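Local coordinates for protein cysteine desulfurase (Elizabethkingia anophelis NUHP1, PDB 5VPR) that probably catalyses the pyridoxal-phosphate-dependent removal of sulfur from L-cysteine, leaving L-alanine and passing the sulfur to a carrier, at residues N60-I65 / M75-R80; V95-G100 / A288-I293. One frame throughout, in Å; residues are numbered along the deposited sequence.

Contact 1. Residues N60-I65 / M75-R80; sequences NVHRGI and MMEDAR
The loop carrying His62 makes a classic gamma turn (phi 69°, psi -55°), closed by Arg63 N to Val61 O at 2.7 Å, and faces a regular helical segment, 75-80. The His62 imidazole leaves this turn and presents its NE2/CE1 edge to the helix. NE2 lies 3.2 Å from Glu77 OE2, a weak hydrogen bond because the N-H is poorly aimed (122°). The carboxylate also stands well turned out of the ring plane, and the loop residue is itself poorly ordered. Met76 CE approaches the same edge, 4.1 Å from His62 NE2.

Glu77 is held much more firmly from its own helix. Its chain bends at chi2, and Arg80, one turn on, grips it side-on: NE reaches Glu77 OE1 at 3.1 Å, and NH2 meets the syn lone pair of OE2 at 3.2 Å, nearly straight. OE2 therefore serves two donors, and the salt bridge fixes the carboxylate that His62 meets. Arg80 also pairs with Glu281. The pattern is an i to i+3 Glu-Arg salt bridge on helix 67-87, approached by the gamma turn of the loop that leads into that helix.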
loop_
_atom_site.group_PDB
_atom_site.type_symbol
_atom_site.label_atom_id
_atom_site.label_comp_id
_atom_site.label_asym_id
_atom_site.label_seq_id
_atom_site.Cartn_x
_atom_site.Cartn_y
_atom_site.Cartn_z
ATOM N N ASN A 60 28.274 -4.513 7.359
ATOM C CA ASN A 60 27.171 -5.197 8.022
ATOM C C ASN A 60 26.874 -4.519 9.347
ATOM O O ASN A 60 27.687 -3.756 9.872
ATOM C CB ASN A 60 27.429 -6.691 8.227
ATOM C CG ASN A 60 26.149 -7.541 7.991
ATOM O OD1 ASN A 60 25.016 -7.079 8.236
ATOM N ND2 ASN A 60 26.330 -8.766 7.495
ATOM N N VAL A 61 25.674 -4.766 9.869
ATOM C CA VAL A 61 25.133 -3.944 10.948
ATOM C C VAL A 61 25.003 -4.750 12.238
ATOM O O VAL A 61 25.016 -5.983 12.247
ATOM C CB VAL A 61 23.783 -3.306 10.565
ATOM C CG1 VAL A 61 23.970 -2.322 9.415
ATOM C CG2 VAL A 61 22.776 -4.376 10.182
ATOM N N HIS A 62 24.914 -4.008 13.348
ATOM C CA HIS A 62 24.682 -4.503 14.705
ATOM C C HIS A 62 25.855 -5.292 15.290
ATOM O O HIS A 62 26.353 -4.947 16.368
ATOM C CB HIS A 62 23.387 -5.323 14.747
ATOM C CG HIS A 62 22.147 -4.484 14.670
ATOM N ND1 HIS A 62 21.707 -3.710 15.724
ATOM C CD2 HIS A 62 21.265 -4.281 13.663
ATOM C CE1 HIS A 62 20.603 -3.075 15.372
ATOM N NE2 HIS A 62 20.312 -3.404 14.126
ATOM N N ARG A 63 26.317 -6.335 14.597
ATOM C CA ARG A 63 27.321 -7.224 15.175
ATOM C C ARG A 63 28.728 -6.627 15.199
ATOM O O ARG A 63 29.545 -7.055 16.021
ATOM C CB ARG A 63 27.343 -8.551 14.409
ATOM N N GLY A 64 29.031 -5.642 14.330
ATOM C CA GLY A 64 30.401 -5.228 14.099
ATOM C C GLY A 64 30.896 -4.102 15.002
ATOM O O GLY A 64 30.119 -3.343 15.585
ATOM N N ILE A 65 32.224 -3.999 15.084
ATOM C CA ILE A 65 32.879 -3.036 15.960
ATOM C C ILE A 65 33.618 -1.930 15.201
ATOM O O ILE A 65 33.917 -0.887 15.804
ATOM C CB ILE A 65 33.845 -3.738 16.939
ATOM N N MET A 75 22.616 4.501 10.874
ATOM C CA MET A 75 21.765 5.000 9.798
ATOM C C MET A 75 20.504 4.158 9.657
ATOM O O MET A 75 19.414 4.695 9.425
ATOM C CB MET A 75 22.537 5.021 8.474
ATOM C CG MET A 75 23.656 6.063 8.417
ATOM S SD MET A 75 24.671 5.895 6.932
ATOM C CE MET A 75 23.467 6.119 5.611
ATOM N N MET A 76 20.627 2.834 9.785
ATOM C CA MET A 76 19.435 1.993 9.686
ATOM C C MET A 76 18.505 2.238 10.862
ATOM O O MET A 76 17.277 2.263 10.690
ATOM C CB MET A 76 19.814 0.507 9.599
ATOM C CG MET A 76 18.727 -0.335 8.913
ATOM S SD MET A 76 19.115 -2.093 8.803
ATOM C CE MET A 76 18.612 -2.625 10.448
ATOM N N GLU A 77 19.073 2.457 12.064
ATOM C CA GLU A 77 18.241 2.745 13.229
ATOM C C GLU A 77 17.617 4.129 13.136
ATOM O O GLU A 77 16.478 4.325 13.579
ATOM C CB GLU A 77 19.038 2.607 14.531
ATOM C CG GLU A 77 19.451 1.171 14.861
ATOM C CD GLU A 77 18.287 0.176 14.771
ATOM O OE1 GLU A 77 17.224 0.437 15.380
ATOM O OE2 GLU A 77 18.436 -0.869 14.088
ATOM N N ASP A 78 18.340 5.105 12.570
ATOM C CA ASP A 78 17.711 6.393 12.263
ATOM C C ASP A 78 16.510 6.208 11.338
ATOM O O ASP A 78 15.469 6.861 11.509
ATOM C CB ASP A 78 18.709 7.342 11.605
ATOM C CG ASP A 78 19.809 7.796 12.546
ATOM O OD1 ASP A 78 19.643 7.678 13.779
ATOM O OD2 ASP A 78 20.842 8.287 12.037
ATOM N N ALA A 79 16.644 5.332 10.341
ATOM C CA ALA A 79 15.539 5.089 9.414
ATOM C C ALA A 79 14.358 4.444 10.129
ATOM O O ALA A 79 13.197 4.812 9.885
ATOM C CB ALA A 79 15.997 4.211 8.251
ATOM N N ARG A 80 14.633 3.510 11.040
ATOM C CA ARG A 80 13.548 2.925 11.822
ATOM C C ARG A 80 12.782 3.994 12.587
ATOM O O ARG A 80 11.552 3.929 12.688
ATOM C CB ARG A 80 14.074 1.868 12.790
ATOM C CG ARG A 80 12.941 1.011 13.398
ATOM C CD ARG A 80 13.439 0.024 14.483
ATOM N NE ARG A 80 14.654 -0.729 14.121
ATOM C CZ ARG A 80 14.683 -1.933 13.545
ATOM N NH1 ARG A 80 13.561 -2.566 13.215
ATOM N NH2 ARG A 80 15.853 -2.524 13.298
#

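Contact 2. Residues V95-G100 / A288-I293; sequences VLFTKG and AGNIAI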
loop_
_atom_site.group_PDB
_atom_site.type_symbol
_atom_site.label_atom_id
_atom_site.label_comp_id
_atom_site.label_asym_id
_atom_site.label_seq_id
_atom_site.Cartn_x
_atom_site.Cartn_y
_atom_site.Cartn_z
ATOM N N VAL A 95 8.589 -1.178 15.226
ATOM C CA VAL A 95 8.702 -1.035 13.775
ATOM C C VAL A 95 9.673 -2.101 13.282
ATOM O O VAL A 95 10.867 -2.055 13.595
ATOM C CB VAL A 95 9.167 0.375 13.388
ATOM C CG1 VAL A 95 9.214 0.537 11.855
ATOM C CG2 VAL A 95 8.260 1.437 14.024
ATOM N N LEU A 96 9.171 -3.077 12.531
ATOM C CA LEU A 96 10.002 -4.152 11.993
ATOM C C LEU A 96 10.217 -3.956 10.496
ATOM O O LEU A 96 9.257 -3.738 9.752
ATOM C CB LEU A 96 9.375 -5.523 12.242
ATOM C CG LEU A 96 8.733 -5.790 13.607
ATOM C CD1 LEU A 96 8.120 -7.187 13.599
ATOM C CD2 LEU A 96 9.723 -5.644 14.754
ATOM N N PHE A 97 11.472 -4.058 10.058
ATOM C CA PHE A 97 11.795 -4.043 8.634
ATOM C C PHE A 97 11.490 -5.404 8.016
ATOM O O PHE A 97 11.887 -6.445 8.551
ATOM C CB PHE A 97 13.271 -3.691 8.412
ATOM C CG PHE A 97 13.644 -2.278 8.816
ATOM C CD1 PHE A 97 14.524 -2.050 9.877
ATOM C CD2 PHE A 97 13.131 -1.183 8.126
ATOM C CE1 PHE A 97 14.880 -0.745 10.252
ATOM C CE2 PHE A 97 13.481 0.125 8.484
ATOM C CZ PHE A 97 14.356 0.346 9.554
ATOM N N THR A 98 10.795 -5.397 6.880
ATOM C CA THR A 98 10.541 -6.644 6.161
ATOM C C THR A 98 10.933 -6.414 4.713
ATOM O O THR A 98 11.419 -5.328 4.370
ATOM C CB THR A 98 9.066 -7.037 6.237
ATOM O OG1 THR A 98 8.315 -6.041 5.543
ATOM C CG2 THR A 98 8.572 -7.089 7.717
ATOM N N LYS A 99 10.649 -7.376 3.844
ATOM C CA LYS A 99 10.939 -7.204 2.427
ATOM C C LYS A 99 9.702 -6.844 1.608
ATOM O O LYS A 99 9.791 -6.767 0.381
ATOM C CB LYS A 99 11.598 -8.462 1.873
ATOM C CG LYS A 99 12.751 -9.000 2.748
ATOM C CD LYS A 99 13.763 -7.926 3.185
ATOM C CE LYS A 99 15.204 -8.444 3.121
ATOM N NZ LYS A 99 15.600 -9.387 4.207
ATOM N N GLY A 100 8.569 -6.597 2.254
ATOM C CA GLY A 100 7.339 -6.299 1.541
ATOM C C GLY A 100 6.135 -6.622 2.396
ATOM O O GLY A 100 6.240 -7.251 3.447
ATOM N N ALA A 288 20.476 -1.124 2.852
ATOM C CA ALA A 288 20.281 -0.015 1.925
ATOM C C ALA A 288 18.804 0.296 1.745
ATOM O O ALA A 288 18.394 1.464 1.789
ATOM C CB ALA A 288 20.917 -0.344 0.577
ATOM N N GLY A 289 17.994 -0.739 1.531
ATOM C CA GLY A 289 16.569 -0.528 1.343
ATOM C C GLY A 289 15.896 0.062 2.574
ATOM O O GLY A 289 15.033 0.931 2.455
ATOM N N ASN A 290 16.296 -0.390 3.770
ATOM C CA ASN A 290 15.724 0.162 4.997
ATOM C C ASN A 290 16.115 1.621 5.184
ATOM O O ASN A 290 15.275 2.444 5.566
ATOM C CB ASN A 290 16.153 -0.669 6.213
ATOM C CG ASN A 290 15.675 -2.090 6.133
ATOM O OD1 ASN A 290 14.730 -2.398 5.396
ATOM N ND2 ASN A 290 16.319 -2.980 6.891
ATOM N N ILE A 291 17.372 1.969 4.896
ATOM C CA ILE A 291 17.767 3.377 4.923
ATOM C C ILE A 291 16.936 4.179 3.930
ATOM O O ILE A 291 16.451 5.278 4.240
ATOM C CB ILE A 291 19.278 3.512 4.643
ATOM C CG1 ILE A 291 20.088 2.965 5.826
ATOM C CG2 ILE A 291 19.650 4.966 4.372
ATOM C CD1 ILE A 291 21.565 2.841 5.524
ATOM N N ALA A 292 16.742 3.635 2.726
ATOM C CA ALA A 292 16.074 4.386 1.673
ATOM C C ALA A 292 14.568 4.510 1.913
ATOM O O ALA A 292 13.969 5.511 1.495
ATOM C CB ALA A 292 16.355 3.740 0.321
ATOM N N ILE A 293 13.933 3.533 2.585
ATOM C CA ILE A 293 12.516 3.728 2.909
ATOM C C ILE A 293 12.364 4.848 3.939
ATOM O O ILE A 293 11.346 5.554 3.951
ATOM C CB ILE A 293 11.830 2.413 3.357
ATOM C CG1 ILE A 293 10.304 2.505 3.145
ATOM C CG2 ILE A 293 12.111 2.067 4.818
ATOM C CD1 ILE A 293 9.527 1.243 3.499
HETATM O O HOH W 1 13.959 -4.733 4.146
#
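Asn290 lies flat against one face of the Phe97 ring, and these two residues supply most of the surface buried between strand 95-98 and the helical segment 288-293. Their alpha carbons are 6.8 Å apart, the shortest such separation between the segments. The amide plane is only 13° from the ring plane, which identifies a stacked geometry, and Asn290 CG comes within 3.4 Å of Phe97 CD2, offset toward the rim. Farther over the ring, Asn290 CB stands 3.7 Å from the Phe97 centroid and 16° off the normal, so a CH-pi contact accompanies the amide stack. With CG anti to the carbonyl carbon (chi1 -62°) the Asn290 side chain reaches over the ring, and the small rotation about the next bond turns the amide nearly parallel to it.

Ile293, on the next turn of the helix, adds a looser apolar contact at the ring edge: its CG2 is 4.4 Å from Phe97 CE2. The polar end of Asn290 is tied to the strand through water 1, which donates to Asn290 OD1 at 2.8 Å and to Thr98 O at 2.6 Å. One side chain thus stacks on the strand and is bridged to its backbone.

Strand 95-98 is an outermost strand, within this chain, of the seven-stranded mixed sheet in the order 1-7-6-5-4-2-3 known from fold-type I pyridoxal-phosphate enzymes. It pairs antiparallel with 241-245, whose Ile242 also touches Phe97, and runs by way of Gly100, the N-cap, into helix 101-111. Helix 287-303 lies between this strand, helix 67-87, which brings Met76 to Asn290, and helix 44-56, whose tyrosines pack on Ala288 and Ile291.

The centres of contacts 1 and 2 are about 12 Å apart, and helix 67-87 joins them. Arg80, which holds Glu77 in contact 1, reaches contact 2 with NH1, 2.8 Å from Val95 O in a probable hydrogen bond. Its CZ is 3.5 Å from Phe97 CE1, on the other side of the ring plane from Asn290. Met76 SD packs 3.5 Å from Asn290 ND2, and Ala79 CB 3.3 Å from Asn290 O. Glu281 links both contacts through Arg80 and Phe97 N. Neither contact includes Lys233, the residue bonded to pyridoxal phosphate; the centre of contact 1 lies about 26 Å from the centre of the chain, that of contact 2 about 14 Å.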